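Local coordinates for putative isochorismatase (Burkholderia xenovorans, PDB 3OQP), which probably acts as a hydrolase of the isochorismatase family, related to the nicotinamidases, at residues R6-V11 and R107-L112; R39-A44 and P76-R81; V49-V54 and A82-V87. All coordinates share one frame; numbering follows the deposited sequence.

Interaction 1 (R6-V11 and R107-L112); sequences RRALIV and RQIDTL
Arg6 swings its CG anti to the backbone N (chi1 171°) and then bends at CG (chi2 51°), which turns the guanidinium edge-on to the backbone carbonyl of Arg107. Arg6 NE and NH2 both donate side-on to Arg107 O, NE at 2.9 Å, and the oxygen sits in the guanidinium plane. Asp110 holds its CG between its N and carbonyl carbon (chi1 65°), placing OD1 2.9 Å from Arg6 N. Thr111 OG1 donates to Asp110 OD1 at 2.7 Å from the opposite side of the carboxylate, so that single oxygen is gripped from both faces. Gln108 is the C-prime residue of a Schellman motif closing helix 100-105, and the chain turns from it into strand 111-115, parallel neighbour of strand 7-12 in the central sheet of this alpha/beta fold. Two successive amides, Asp110 N and Thr111 N, share Arg6 O, and Ala8 N bonds to Thr111 O at 3.1 Å. Arg7 CG runs beside Thr111 CB and CG2, its guanidinium continuing to a salt bridge with Glu138. On the opposite face of the sheet, Leu112 CD1 packs 3.8 Å from Ile10 CG2, and Ile109 CD1 of the preceding turn lies 3.9 Å from Ala8 CB.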
ATOM      1  N   ARG A   6     -20.863 -11.107   3.606  1.00 10.08           N
ATOM      2  CA  ARG A   6     -21.231 -11.383   2.207  1.00  9.92           C
ATOM      3  C   ARG A   6     -19.982 -11.141   1.362  1.00 11.24           C
ATOM      4  O   ARG A   6     -19.621 -10.006   1.078  1.00  9.96           O
ATOM      5  CB  ARG A   6     -22.407 -10.557   1.808  1.00 11.85           C
ATOM      6  CG  ARG A   6     -22.737 -10.605   0.318  1.00 12.79           C
ATOM      7  CD  ARG A   6     -22.866 -11.971  -0.286  1.00 11.63           C
ATOM      8  NE  ARG A   6     -23.487 -11.815  -1.603  1.00 12.65           N
ATOM      9  CZ  ARG A   6     -23.712 -12.799  -2.443  1.00 13.70           C
ATOM     10  NH1 ARG A   6     -23.338 -14.054  -2.115  1.00 14.72           N
ATOM     11  NH2 ARG A   6     -24.244 -12.504  -3.634  1.00 14.47           N
ATOM     12  N   ARG A   7     -19.256 -12.224   1.132  1.00 10.75           N
ATOM     13  CA  ARG A   7     -17.913 -12.222   0.606  1.00 10.39           C
ATOM     14  C   ARG A   7     -17.946 -12.400  -0.919  1.00 10.33           C
ATOM     15  O   ARG A   7     -18.783 -13.130  -1.452  1.00 11.58           O
ATOM     16  CB  ARG A   7     -17.024 -13.330   1.233  1.00  9.90           C
ATOM     17  CG  ARG A   7     -16.753 -13.160   2.681  1.00 10.61           C
ATOM     18  CD  ARG A   7     -16.344 -14.445   3.396  1.00 10.95           C
ATOM     19  NE  ARG A   7     -15.674 -14.208   4.646  1.00 10.65           N
ATOM     20  CZ  ARG A   7     -16.022 -14.645   5.869  1.00 10.18           C
ATOM     21  NH1 ARG A   7     -17.082 -15.420   6.062  1.00 11.59           N
ATOM     22  NH2 ARG A   7     -15.219 -14.421   6.895  1.00 12.36           N
ATOM     23  N   ALA A   8     -16.977 -11.782  -1.574  1.00  9.42           N
ATOM     24  CA  ALA A   8     -16.593 -12.122  -2.940  1.00  9.53           C
ATOM     25  C   ALA A   8     -15.103 -12.517  -2.829  1.00 10.85           C
ATOM     26  O   ALA A   8     -14.332 -11.810  -2.218  1.00 11.62           O
ATOM     27  CB  ALA A   8     -16.810 -10.967  -3.982  1.00 10.11           C
ATOM     28  N   LEU A   9     -14.723 -13.572  -3.515  1.00  9.18           N
ATOM     29  CA  LEU A   9     -13.324 -13.938  -3.639  1.00  9.45           C
ATOM     30  C   LEU A   9     -12.768 -13.342  -4.951  1.00 10.03           C
ATOM     31  O   LEU A   9     -13.261 -13.653  -6.037  1.00 11.12           O
ATOM     32  CB  LEU A   9     -13.208 -15.470  -3.694  1.00 10.27           C
ATOM     33  CG  LEU A   9     -11.790 -15.999  -3.839  1.00 11.75           C
ATOM     34  CD1 LEU A   9     -10.999 -15.736  -2.562  1.00 11.57           C
ATOM     35  CD2 LEU A   9     -11.820 -17.509  -4.227  1.00 12.65           C
ATOM     36  N   ILE A  10     -11.729 -12.508  -4.835  1.00  8.74           N
ATOM     37  CA  ILE A  10     -11.084 -11.964  -6.055  1.00  8.90           C
ATOM     38  C   ILE A  10      -9.715 -12.610  -6.195  1.00  8.66           C
ATOM     39  O   ILE A  10      -8.995 -12.768  -5.178  1.00 10.23           O
ATOM     40  CB  ILE A  10     -11.007 -10.436  -5.955  1.00  9.20           C
ATOM     41  CG1 ILE A  10     -10.614  -9.838  -7.309  1.00  9.44           C
ATOM     42  CG2 ILE A  10     -10.104  -9.937  -4.836  1.00 10.99           C
ATOM     43  CD1 ILE A  10     -10.863  -8.334  -7.405  1.00 10.83           C
ATOM     44  N   VAL A  11      -9.440 -13.125  -7.368  1.00  8.86           N
ATOM     45  CA  VAL A  11      -8.257 -13.883  -7.690  1.00  9.59           C
ATOM     46  C   VAL A  11      -7.436 -13.038  -8.612  1.00  8.45           C
ATOM     47  O   VAL A  11      -7.775 -12.901  -9.824  1.00  9.22           O
ATOM     48  CB  VAL A  11      -8.669 -15.216  -8.367  1.00  9.91           C
ATOM     49  CG1 VAL A  11      -7.455 -16.057  -8.627  1.00 10.11           C
ATOM     50  CG2 VAL A  11      -9.626 -15.977  -7.406  1.00 10.31           C
ATOM     51  N   ARG A 107     -24.239  -7.145  -5.870  1.00 13.41           N
ATOM     52  CA  ARG A 107     -24.343  -8.475  -5.252  1.00 12.92           C
ATOM     53  C   ARG A 107     -24.277  -8.363  -3.734  1.00 11.45           C
ATOM     54  O   ARG A 107     -24.018  -9.348  -2.992  1.00 12.15           O
ATOM     55  CB  ARG A 107     -23.262  -9.388  -5.841  1.00 14.55           C
ATOM     56  CG  ARG A 107     -23.779  -9.890  -7.142  1.00 17.22           C
ATOM     57  CD  ARG A 107     -22.768 -10.142  -8.067  1.00 18.69           C
ATOM     58  NE  ARG A 107     -23.392 -10.515  -9.336  1.00 20.16           N
ATOM     59  CZ  ARG A 107     -23.667  -9.634 -10.303  1.00 18.70           C
ATOM     60  NH1 ARG A 107     -23.326  -8.345 -10.189  1.00 16.97           N
ATOM     61  NH2 ARG A 107     -24.190 -10.053 -11.433  1.00 19.39           N
ATOM     62  N   GLN A 108     -24.473  -7.147  -3.265  1.00 11.64           N
ATOM     63  CA  GLN A 108     -24.499  -6.910  -1.817  1.00 12.49           C
ATOM     64  C   GLN A 108     -23.172  -7.233  -1.087  1.00 11.52           C
ATOM     65  O   GLN A 108     -23.151  -7.494   0.115  1.00 11.96           O
ATOM     66  CB  GLN A 108     -25.612  -7.792  -1.086  1.00 14.77           C
ATOM     67  CG  GLN A 108     -26.958  -7.816  -1.622  1.00 17.10           C
ATOM     68  CD  GLN A 108     -27.957  -8.326  -0.627  1.00 16.93           C
ATOM     69  OE1 GLN A 108     -27.928  -9.494  -0.152  1.00 14.03           O
ATOM     70  NE2 GLN A 108     -28.896  -7.470  -0.338  1.00 19.41           N
ATOM     71  N   ILE A 109     -22.058  -7.234  -1.808  1.00  9.94           N
ATOM     72  CA  ILE A 109     -20.791  -7.612  -1.178  1.00 10.16           C
ATOM     73  C   ILE A 109     -20.368  -6.596  -0.137  1.00 11.12           C
ATOM     74  O   ILE A 109     -20.302  -5.390  -0.435  1.00 12.41           O
ATOM     75  CB  ILE A 109     -19.698  -7.767  -2.250  1.00 10.35           C
ATOM     76  CG1 ILE A 109     -20.105  -8.807  -3.297  1.00 12.06           C
ATOM     77  CG2 ILE A 109     -18.305  -8.043  -1.597  1.00 10.76           C
ATOM     78  CD1 ILE A 109     -20.448 -10.211  -2.786  1.00 10.60           C
ATOM     79  N   ASP A 110     -20.064  -7.060   1.079  1.00 11.04           N
ATOM     80  CA  ASP A 110     -19.574  -6.201   2.128  1.00 10.99           C
ATOM     81  C   ASP A 110     -18.128  -6.534   2.482  1.00 10.44           C
ATOM     82  O   ASP A 110     -17.488  -5.761   3.234  1.00 12.38           O
ATOM     83  CB  ASP A 110     -20.479  -6.155   3.384  1.00 11.08           C
ATOM     84  CG  ASP A 110     -20.603  -7.448   4.136  1.00 13.01           C
ATOM     85  OD1 ASP A 110     -19.846  -8.416   3.895  1.00 12.07           O
ATOM     86  OD2 ASP A 110     -21.509  -7.481   5.018  1.00 14.19           O
ATOM     87  N   THR A 111     -17.596  -7.630   1.937  1.00  9.94           N
ATOM     88  CA  THR A 111     -16.291  -8.181   2.315  1.00 10.01           C
ATOM     89  C   THR A 111     -15.597  -8.719   1.078  1.00 10.75           C
ATOM     90  O   THR A 111     -16.156  -9.580   0.405  1.00 11.27           O
ATOM     91  CB  THR A 111     -16.432  -9.310   3.361  1.00 10.71           C
ATOM     92  OG1 THR A 111     -17.188  -8.829   4.461  1.00 12.74           O
ATOM     93  CG2 THR A 111     -15.099  -9.804   3.892  1.00 11.56           C
ATOM     94  N   LEU A 112     -14.395  -8.188   0.769  1.00 10.26           N
ATOM     95  CA  LEU A 112     -13.667  -8.624  -0.410  1.00  9.94           C
ATOM     96  C   LEU A 112     -12.508  -9.468   0.063  1.00  8.73           C
ATOM     97  O   LEU A 112     -11.680  -8.978   0.846  1.00  9.75           O
ATOM     98  CB  LEU A 112     -13.141  -7.421  -1.185  1.00 10.68           C
ATOM     99  CG  LEU A 112     -12.399  -7.709  -2.473  1.00 11.46           C
ATOM    100  CD1 LEU A 112     -13.323  -8.321  -3.580  1.00 12.65           C
ATOM    101  CD2 LEU A 112     -11.700  -6.429  -2.973  1.00 15.02           C
TER

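Interaction 2 (R39-A44 and P76-R81); sequences RAMDAA and PVVSER
Met41, a selenomethionine in this crystal, and its neighbour Asp42 meet Arg81 where helix 30-47 lies beside the short helix 76-79. The two helices belong to successive connections of the parallel alpha/beta fold: the first links strand 7-12 to strand 51-56, the second strand 51-56 to strand 85-89. Along segment 39-44, past Ala40, which packs on Leu9 of the sheet, Met41 points at segment 76-81. Its chain runs straight to SE and folds at the last torsion (chi3 71°), which lays Met41 CE 3.8 Å from Arg81 CB. Met41 SE also lies 4.0 Å from Arg81 CD. The selenium thus rests against the aliphatic chain of the arginine, with Val77 and Val78 more loosely beside it in the conformers modelled here, while the sheet residues Val11 and Ile53 also touch this side chain. One residue on, Asp42 crosses Arg81 at about a right angle and takes its guanidinium side-on in a bidentate salt bridge. Arg81 NE gives the shorter bond, 2.8 Å to Asp42 OD1, which it meets from above the carboxylate plane; Arg81 NH2 reaches Asp42 OD2 at 3.1 Å on the syn side. The two planes are turned 35° from each other. Engaged at all three nitrogens, the guanidinium is fixed against rotation: Arg81 NH1 donates to Val77 O at 3.0 Å, almost straight at 170° and on a lone pair of that carbonyl.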
ATOM      1  N   ARG A  39      -7.903 -24.153  -3.878  1.00 11.30           N
ATOM      2  CA  ARG A  39      -8.794 -24.568  -2.768  1.00 11.88           C
ATOM      3  C   ARG A  39      -9.778 -23.462  -2.459  1.00 11.71           C
ATOM      4  O   ARG A  39     -10.952 -23.730  -2.289  1.00 11.75           O
ATOM      5  CB  ARG A  39      -8.025 -24.933  -1.511  1.00 13.44           C
ATOM      6  CG  ARG A  39      -7.220 -26.199  -1.572  1.00 13.78           C
ATOM      7  CD  ARG A  39      -6.865 -26.732  -0.178  1.00 15.06           C
ATOM      8  NE  ARG A  39      -6.100 -25.814   0.539  1.00 17.06           N
ATOM      9  CZ  ARG A  39      -6.333 -25.412   1.793  1.00 14.22           C
ATOM     10  NH1 ARG A  39      -7.369 -25.783   2.510  1.00 16.72           N
ATOM     11  NH2 ARG A  39      -5.470 -24.598   2.295  1.00 13.64           N
ATOM     12  N   ALA A  40      -9.296 -22.227  -2.410  1.00 10.74           N
ATOM     13  CA  ALA A  40     -10.190 -21.113  -2.113  1.00  9.82           C
ATOM     14  C   ALA A  40     -11.288 -20.950  -3.183  1.00 10.37           C
ATOM     15  O   ALA A  40     -12.451 -20.787  -2.835  1.00 10.48           O
ATOM     16  CB  ALA A  40      -9.399 -19.795  -1.993  1.00 10.26           C
HETATM   17  N   MSE A  41     -10.901 -21.117  -4.447  1.00 10.30           N
HETATM   18  CA  MSE A  41     -11.864 -21.047  -5.548  1.00 10.97           C
HETATM   19  C   MSE A  41     -12.878 -22.195  -5.457  1.00 11.63           C
HETATM   20  O   MSE A  41     -14.070 -21.982  -5.614  1.00 11.10           O
HETATM   21  CB  MSE A  41     -11.154 -21.123  -6.905  1.00 11.36           C
HETATM   22  CG  MSE A  41     -10.332 -19.828  -7.202  1.00 10.38           C
HETATM   23 SE   MSE A  41      -9.416 -19.913  -8.798  0.75 10.31          SE
HETATM   24  CE  MSE A  41     -10.783 -19.807  -9.898  1.00 13.73           C
ATOM     25  N   ASP A  42     -12.421 -23.412  -5.151  1.00 11.01           N
ATOM     26  CA  ASP A  42     -13.322 -24.552  -5.068  1.00 11.80           C
ATOM     27  C   ASP A  42     -14.255 -24.411  -3.894  1.00 12.16           C
ATOM     28  O   ASP A  42     -15.433 -24.757  -3.970  1.00 11.45           O
ATOM     29  CB  ASP A  42     -12.522 -25.839  -4.975  1.00 12.74           C
ATOM     30  CG  ASP A  42     -11.825 -26.191  -6.251  1.00 12.81           C
ATOM     31  OD1 ASP A  42     -12.165 -25.650  -7.335  1.00 14.14           O
ATOM     32  OD2 ASP A  42     -10.858 -27.023  -6.237  1.00 16.08           O
ATOM     33  N   ALA A  43     -13.722 -23.937  -2.772  1.00 12.22           N
ATOM     34  CA  ALA A  43     -14.530 -23.711  -1.591  1.00 11.84           C
ATOM     35  C   ALA A  43     -15.554 -22.624  -1.850  1.00 12.79           C
ATOM     36  O   ALA A  43     -16.725 -22.758  -1.442  1.00 13.83           O
ATOM     37  CB  ALA A  43     -13.641 -23.350  -0.408  1.00 11.94           C
ATOM     38  N   ALA A  44     -15.128 -21.542  -2.499  1.00 12.38           N
ATOM     39  CA  ALA A  44     -16.047 -20.426  -2.817  1.00 11.87           C
ATOM     40  C   ALA A  44     -17.198 -20.932  -3.669  1.00 11.77           C
ATOM     41  O   ALA A  44     -18.361 -20.601  -3.413  1.00 12.84           O
ATOM     42  CB  ALA A  44     -15.289 -19.327  -3.562  1.00 11.79           C
ATOM     43  N   PRO A  76      -3.267 -22.391 -15.529  1.00 13.35           N
ATOM     44  CA  PRO A  76      -4.274 -23.443 -15.475  1.00 14.94           C
ATOM     45  C   PRO A  76      -5.131 -23.592 -14.200  1.00 14.60           C
ATOM     46  O   PRO A  76      -6.276 -23.984 -14.294  1.00 15.75           O
ATOM     47  CB  PRO A  76      -3.434 -24.721 -15.708  1.00 17.07           C
ATOM     48  CG  PRO A  76      -2.354 -24.262 -16.615  1.00 16.60           C
ATOM     49  CD  PRO A  76      -1.994 -22.888 -16.102  1.00 15.20           C
ATOM     50  N   VAL A  77      -4.635 -23.196 -13.027  0.50 14.22           N
ATOM     51  CA  VAL A  77      -5.466 -23.202 -11.812  0.50 12.90           C
ATOM     52  C   VAL A  77      -6.727 -22.349 -11.956  0.50 12.82           C
ATOM     53  O   VAL A  77      -7.802 -22.694 -11.466  0.50 11.32           O
ATOM     54  CB  VAL A  77      -4.683 -22.718 -10.535  0.50 13.67           C
ATOM     55  CG1 VAL A  77      -5.630 -22.209  -9.482  0.50 14.93           C
ATOM     56  CG2 VAL A  77      -3.857 -23.826  -9.958  0.50 14.83           C
ATOM     57  N   VAL A  78      -6.566 -21.201 -12.605  0.50 11.52           N
ATOM     58  CA  VAL A  78      -7.697 -20.349 -12.924  0.50 11.70           C
ATOM     59  C   VAL A  78      -8.421 -20.840 -14.136  0.50 13.20           C
ATOM     60  O   VAL A  78      -9.625 -21.036 -14.103  0.50 13.68           O
ATOM     61  CB  VAL A  78      -7.256 -18.885 -13.203  0.50 11.05           C
ATOM     62  CG1 VAL A  78      -8.447 -18.077 -13.741  0.50 11.55           C
ATOM     63  CG2 VAL A  78      -6.704 -18.296 -11.934  0.50 10.76           C
ATOM     64  N   SER A  79      -7.673 -21.086 -15.203  1.00 15.25           N
ATOM     65  CA  SER A  79      -8.327 -21.241 -16.505  1.00 17.15           C
ATOM     66  C   SER A  79      -9.181 -22.501 -16.578  1.00 19.23           C
ATOM     67  O   SER A  79     -10.135 -22.561 -17.380  1.00 23.34           O
ATOM     68  CB  SER A  79      -7.311 -21.187 -17.633  1.00 18.78           C
ATOM     69  OG  SER A  79      -6.510 -22.344 -17.658  1.00 20.64           O
ATOM     70  N   GLU A  80      -8.861 -23.515 -15.783  1.00 20.08           N
ATOM     71  CA  GLU A  80      -9.665 -24.724 -15.818  0.70 20.31           C
ATOM     72  C   GLU A  80     -10.810 -24.730 -14.808  1.00 20.04           C
ATOM     73  O   GLU A  80     -11.495 -25.750 -14.645  1.00 22.69           O
ATOM     74  CB  GLU A  80      -8.781 -25.929 -15.689  0.70 21.43           C
ATOM     75  CG  GLU A  80      -7.696 -25.968 -16.775  0.70 23.08           C
ATOM     76  CD  GLU A  80      -8.242 -25.871 -18.195  0.70 25.21           C
ATOM     77  OE1 GLU A  80      -9.111 -26.712 -18.531  0.70 28.71           O
ATOM     78  OE2 GLU A  80      -7.810 -24.948 -18.952  0.70 26.57           O
ATOM     79  N   ARG A  81     -11.063 -23.584 -14.173  1.00 17.89           N
ATOM     80  CA  ARG A  81     -12.153 -23.461 -13.212  1.00 15.07           C
ATOM     81  C   ARG A  81     -13.207 -22.459 -13.652  1.00 16.16           C
ATOM     82  O   ARG A  81     -12.930 -21.577 -14.478  1.00 18.04           O
ATOM     83  CB  ARG A  81     -11.603 -23.004 -11.863  1.00 13.43           C
ATOM     84  CG  ARG A  81     -10.874 -24.130 -11.107  1.00 12.85           C
ATOM     85  CD  ARG A  81     -10.325 -23.738  -9.736  1.00 12.33           C
ATOM     86  NE  ARG A  81      -9.992 -24.934  -8.974  1.00 12.28           N
ATOM     87  CZ  ARG A  81      -8.977 -25.722  -9.243  1.00 13.50           C
ATOM     88  NH1 ARG A  81      -8.025 -25.406 -10.113  1.00 15.49           N
ATOM     89  NH2 ARG A  81      -8.831 -26.800  -8.518  1.00 13.17           N
TER

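Interaction 3 (V49-V54 and A82-V87); sequences VPVVIV and ARDHYV
The two parallel strands of a beta-alpha-beta unit, 51-56 and 85-89, run side by side here, joined through helix 76-79. Entry into the pairing is set by Asp84 and Val51. Asp84 OD2 accepts from Val51 N at 2.9 Å through its anti lone pair, while Asp84 N returns a 2.8 Å bond to Val51 O. His85 N also bonds to Val51 O at 3.2 Å. A water donating to both Val49 O and Asp84 OD2 extends the link back along the chain. Farther on, Ile53 N bonds to His85 O and Ile53 O accepts from Val87 N, each at 2.9 Å. On one face of the sheet, Val52 CG1 meets the edge of the His85 ring, 4.1 Å from CD2, and also touches Val87 CG2. On the other, Ile53 CG1 crosses the aliphatic chain of Arg83, 3.7 Å from CD; Tyr86 CB sits 3.4 Å above one face of the Arg83 guanidinium, offset toward its rim. His85 continues to Asp99 through NE2 and stacks on Trp103. Helix 100-105 therefore covers the Val52 face, helix 30-47 packs on Val51 and Ile53 from the other, and strand 7-12 borders strand 51-56 on the side away from 85-89.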
ATOM      1  N   VAL A  49     -19.983 -18.245  -2.781  1.00 13.97           N
ATOM      2  CA  VAL A  49     -19.208 -16.998  -2.753  1.00 12.10           C
ATOM      3  C   VAL A  49     -18.824 -16.656  -4.189  1.00 11.42           C
ATOM      4  O   VAL A  49     -18.142 -17.459  -4.797  1.00 13.12           O
ATOM      5  CB  VAL A  49     -17.925 -17.201  -1.903  1.00 12.39           C
ATOM      6  CG1 VAL A  49     -16.988 -15.986  -2.030  1.00 12.81           C
ATOM      7  CG2 VAL A  49     -18.261 -17.468  -0.425  1.00 13.99           C
ATOM      8  N   PRO A  50     -19.232 -15.482  -4.711  1.00 12.88           N
ATOM      9  CA  PRO A  50     -18.857 -15.146  -6.076  1.00 13.47           C
ATOM     10  C   PRO A  50     -17.342 -15.080  -6.213  1.00 12.73           C
ATOM     11  O   PRO A  50     -16.649 -14.568  -5.328  1.00 14.20           O
ATOM     12  CB  PRO A  50     -19.514 -13.769  -6.290  1.00 14.41           C
ATOM     13  CG  PRO A  50     -20.600 -13.679  -5.329  1.00 15.05           C
ATOM     14  CD  PRO A  50     -20.179 -14.502  -4.166  1.00 12.86           C
ATOM     15  N   VAL A  51     -16.856 -15.570  -7.342  1.00 10.61           N
ATOM     16  CA  VAL A  51     -15.469 -15.616  -7.666  1.00 10.41           C
ATOM     17  C   VAL A  51     -15.190 -14.683  -8.825  1.00 10.25           C
ATOM     18  O   VAL A  51     -15.819 -14.774  -9.924  1.00 11.84           O
ATOM     19  CB  VAL A  51     -15.060 -17.046  -8.060  1.00 11.30           C
ATOM     20  CG1 VAL A  51     -13.578 -17.080  -8.568  1.00 13.29           C
ATOM     21  CG2 VAL A  51     -15.252 -17.983  -6.862  1.00 12.06           C
ATOM     22  N   VAL A  52     -14.285 -13.720  -8.649  1.00  9.83           N
ATOM     23  CA  VAL A  52     -13.935 -12.702  -9.662  1.00 10.15           C
ATOM     24  C   VAL A  52     -12.499 -12.905 -10.078  1.00  9.52           C
ATOM     25  O   VAL A  52     -11.617 -12.956  -9.189  1.00 10.92           O
ATOM     26  CB  VAL A  52     -14.049 -11.275  -9.066  1.00 11.58           C
ATOM     27  CG1 VAL A  52     -13.645 -10.214 -10.115  1.00 14.29           C
ATOM     28  CG2 VAL A  52     -15.436 -11.033  -8.471  1.00 13.89           C
ATOM     29  N   ILE A  53     -12.234 -13.122 -11.353  1.00  9.72           N
ATOM     30  CA  ILE A  53     -10.903 -13.262 -11.884  1.00  9.95           C
ATOM     31  C   ILE A  53     -10.447 -11.925 -12.474  1.00  9.45           C
ATOM     32  O   ILE A  53     -11.162 -11.287 -13.233  1.00 10.75           O
ATOM     33  CB  ILE A  53     -10.900 -14.334 -13.006  1.00 12.15           C
ATOM     34  CG1 ILE A  53     -11.357 -15.687 -12.481  1.00 13.91           C
ATOM     35  CG2 ILE A  53      -9.546 -14.434 -13.729  1.00 13.94           C
ATOM     36  CD1 ILE A  53     -10.632 -16.198 -11.310  1.00 14.14           C
ATOM     37  N   VAL A  54      -9.208 -11.548 -12.171  1.00  9.48           N
ATOM     38  CA  VAL A  54      -8.567 -10.329 -12.675  1.00  9.90           C
ATOM     39  C   VAL A  54      -7.372 -10.778 -13.519  1.00  9.34           C
ATOM     40  O   VAL A  54      -6.580 -11.617 -13.037  1.00 10.44           O
ATOM     41  CB  VAL A  54      -8.112  -9.421 -11.551  1.00 10.27           C
ATOM     42  CG1 VAL A  54      -7.467  -8.142 -12.113  1.00 11.15           C
ATOM     43  CG2 VAL A  54      -9.302  -9.129 -10.585  1.00 10.92           C
ATOM     44  N   ALA A  82     -14.400 -22.598 -13.067  1.00 16.54           N
ATOM     45  CA  ALA A  82     -15.487 -21.652 -13.286  1.00 16.23           C
ATOM     46  C   ALA A  82     -15.181 -20.326 -12.603  1.00 16.91           C
ATOM     47  O   ALA A  82     -14.284 -20.222 -11.748  1.00 18.18           O
ATOM     48  CB  ALA A  82     -16.769 -22.209 -12.755  1.00 18.28           C
ATOM     49  N   ARG A  83     -15.908 -19.301 -13.007  1.00 15.47           N
ATOM     50  CA  ARG A  83     -15.813 -18.004 -12.371  1.00 14.78           C
ATOM     51  C   ARG A  83     -17.163 -17.323 -12.507  1.00 12.75           C
ATOM     52  O   ARG A  83     -17.960 -17.654 -13.417  1.00 14.43           O
ATOM     53  CB  ARG A  83     -14.744 -17.100 -13.022  1.00 14.32           C
ATOM     54  CG  ARG A  83     -15.011 -16.834 -14.522  1.00 17.06           C
ATOM     55  CD  ARG A  83     -13.975 -15.934 -15.097  1.00 21.83           C
ATOM     56  NE  ARG A  83     -14.335 -15.480 -16.441  1.00 25.11           N
ATOM     57  CZ  ARG A  83     -13.546 -15.525 -17.500  1.00 23.81           C
ATOM     58  NH1 ARG A  83     -12.301 -16.018 -17.429  1.00 26.97           N
ATOM     59  NH2 ARG A  83     -14.022 -15.044 -18.645  1.00 27.28           N
ATOM     60  N   ASP A  84     -17.416 -16.303 -11.697  1.00 11.56           N
ATOM     61  CA  ASP A  84     -18.645 -15.501 -11.868  1.00 12.57           C
ATOM     62  C   ASP A  84     -18.472 -14.159 -12.500  1.00 12.34           C
ATOM     63  O   ASP A  84     -19.449 -13.596 -13.024  1.00 13.82           O
ATOM     64  CB  ASP A  84     -19.265 -15.314 -10.511  1.00 13.05           C
ATOM     65  CG  ASP A  84     -19.523 -16.652  -9.856  1.00 12.89           C
ATOM     66  OD1 ASP A  84     -20.362 -17.412 -10.341  1.00 19.06           O
ATOM     67  OD2 ASP A  84     -18.940 -17.012  -8.804  1.00 15.13           O
ATOM     68  N   HIS A  85     -17.255 -13.644 -12.514  1.00 10.91           N
ATOM     69  CA  HIS A  85     -16.957 -12.365 -13.167  1.00 11.61           C
ATOM     70  C   HIS A  85     -15.482 -12.323 -13.552  1.00 11.52           C
ATOM     71  O   HIS A  85     -14.660 -13.052 -12.997  1.00 12.31           O
ATOM     72  CB  HIS A  85     -17.276 -11.216 -12.238  1.00 12.51           C
ATOM     73  CG  HIS A  85     -17.284  -9.878 -12.893  1.00 11.96           C
ATOM     74  ND1 HIS A  85     -18.037  -9.590 -14.007  1.00 16.02           N
ATOM     75  CD2 HIS A  85     -16.676  -8.728 -12.528  1.00 13.73           C
ATOM     76  CE1 HIS A  85     -17.842  -8.320 -14.330  1.00 16.53           C
ATOM     77  NE2 HIS A  85     -17.034  -7.769 -13.433  1.00 13.46           N
ATOM     78  N   TYR A  86     -15.180 -11.480 -14.535  1.00 11.88           N
ATOM     79  CA  TYR A  86     -13.866 -11.229 -15.110  1.00 12.25           C
ATOM     80  C   TYR A  86     -13.627  -9.747 -15.273  1.00 11.10           C
ATOM     81  O   TYR A  86     -14.523  -9.033 -15.676  1.00 12.67           O
ATOM     82  CB  TYR A  86     -13.722 -11.947 -16.440  1.00 12.05           C
ATOM     83  CG  TYR A  86     -12.442 -11.634 -17.172  1.00 11.99           C
ATOM     84  CD1 TYR A  86     -12.403 -10.550 -18.043  1.00 13.43           C
ATOM     85  CD2 TYR A  86     -11.285 -12.386 -16.991  1.00 12.39           C
ATOM     86  CE1 TYR A  86     -11.225 -10.276 -18.757  1.00 14.56           C
ATOM     87  CE2 TYR A  86     -10.147 -12.120 -17.703  1.00 14.27           C
ATOM     88  CZ  TYR A  86     -10.089 -11.039 -18.545  1.00 15.16           C
ATOM     89  OH  TYR A  86      -8.964 -10.739 -19.266  1.00 15.37           O
ATOM     90  N   VAL A  87     -12.437  -9.283 -14.915  1.00 10.42           N
ATOM     91  CA  VAL A  87     -11.985  -7.897 -14.996  1.00 10.43           C
ATOM     92  C   VAL A  87     -10.567  -7.897 -15.580  1.00 11.43           C
ATOM     93  O   VAL A  87      -9.709  -8.599 -15.037  1.00 11.45           O
ATOM     94  CB  VAL A  87     -11.920  -7.212 -13.634  1.00 11.77           C
ATOM     95  CG1 VAL A  87     -11.345  -5.798 -13.788  1.00 11.95           C
ATOM     96  CG2 VAL A  87     -13.314  -7.164 -12.994  1.00 13.19           C
TER
HETATM   97  O   HOH W   1     -18.970 -18.963  -6.876  1.00 17.52           O

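All three contacts lie in one alpha/beta domain. Interactions 1 and 3 share the central parallel sheet, in which strands 85-89, 51-56, 7-12 and 111-115 lie side by side in that order; their centres are about 10 Å apart, and Leu9 N and O bond to Pro50 O and Val52 N to join them. Interaction 2 lies over the sheet, its centre about 10 Å from that of interaction 3 and 16 Å from that of interaction 1. In the chain, 6-11 and 107-112 bracket the other segments, while those of interactions 2 and 3 alternate. Helix 30-47, which connects strands 7-12 and 51-56, packs against both through Met41 and Ala44.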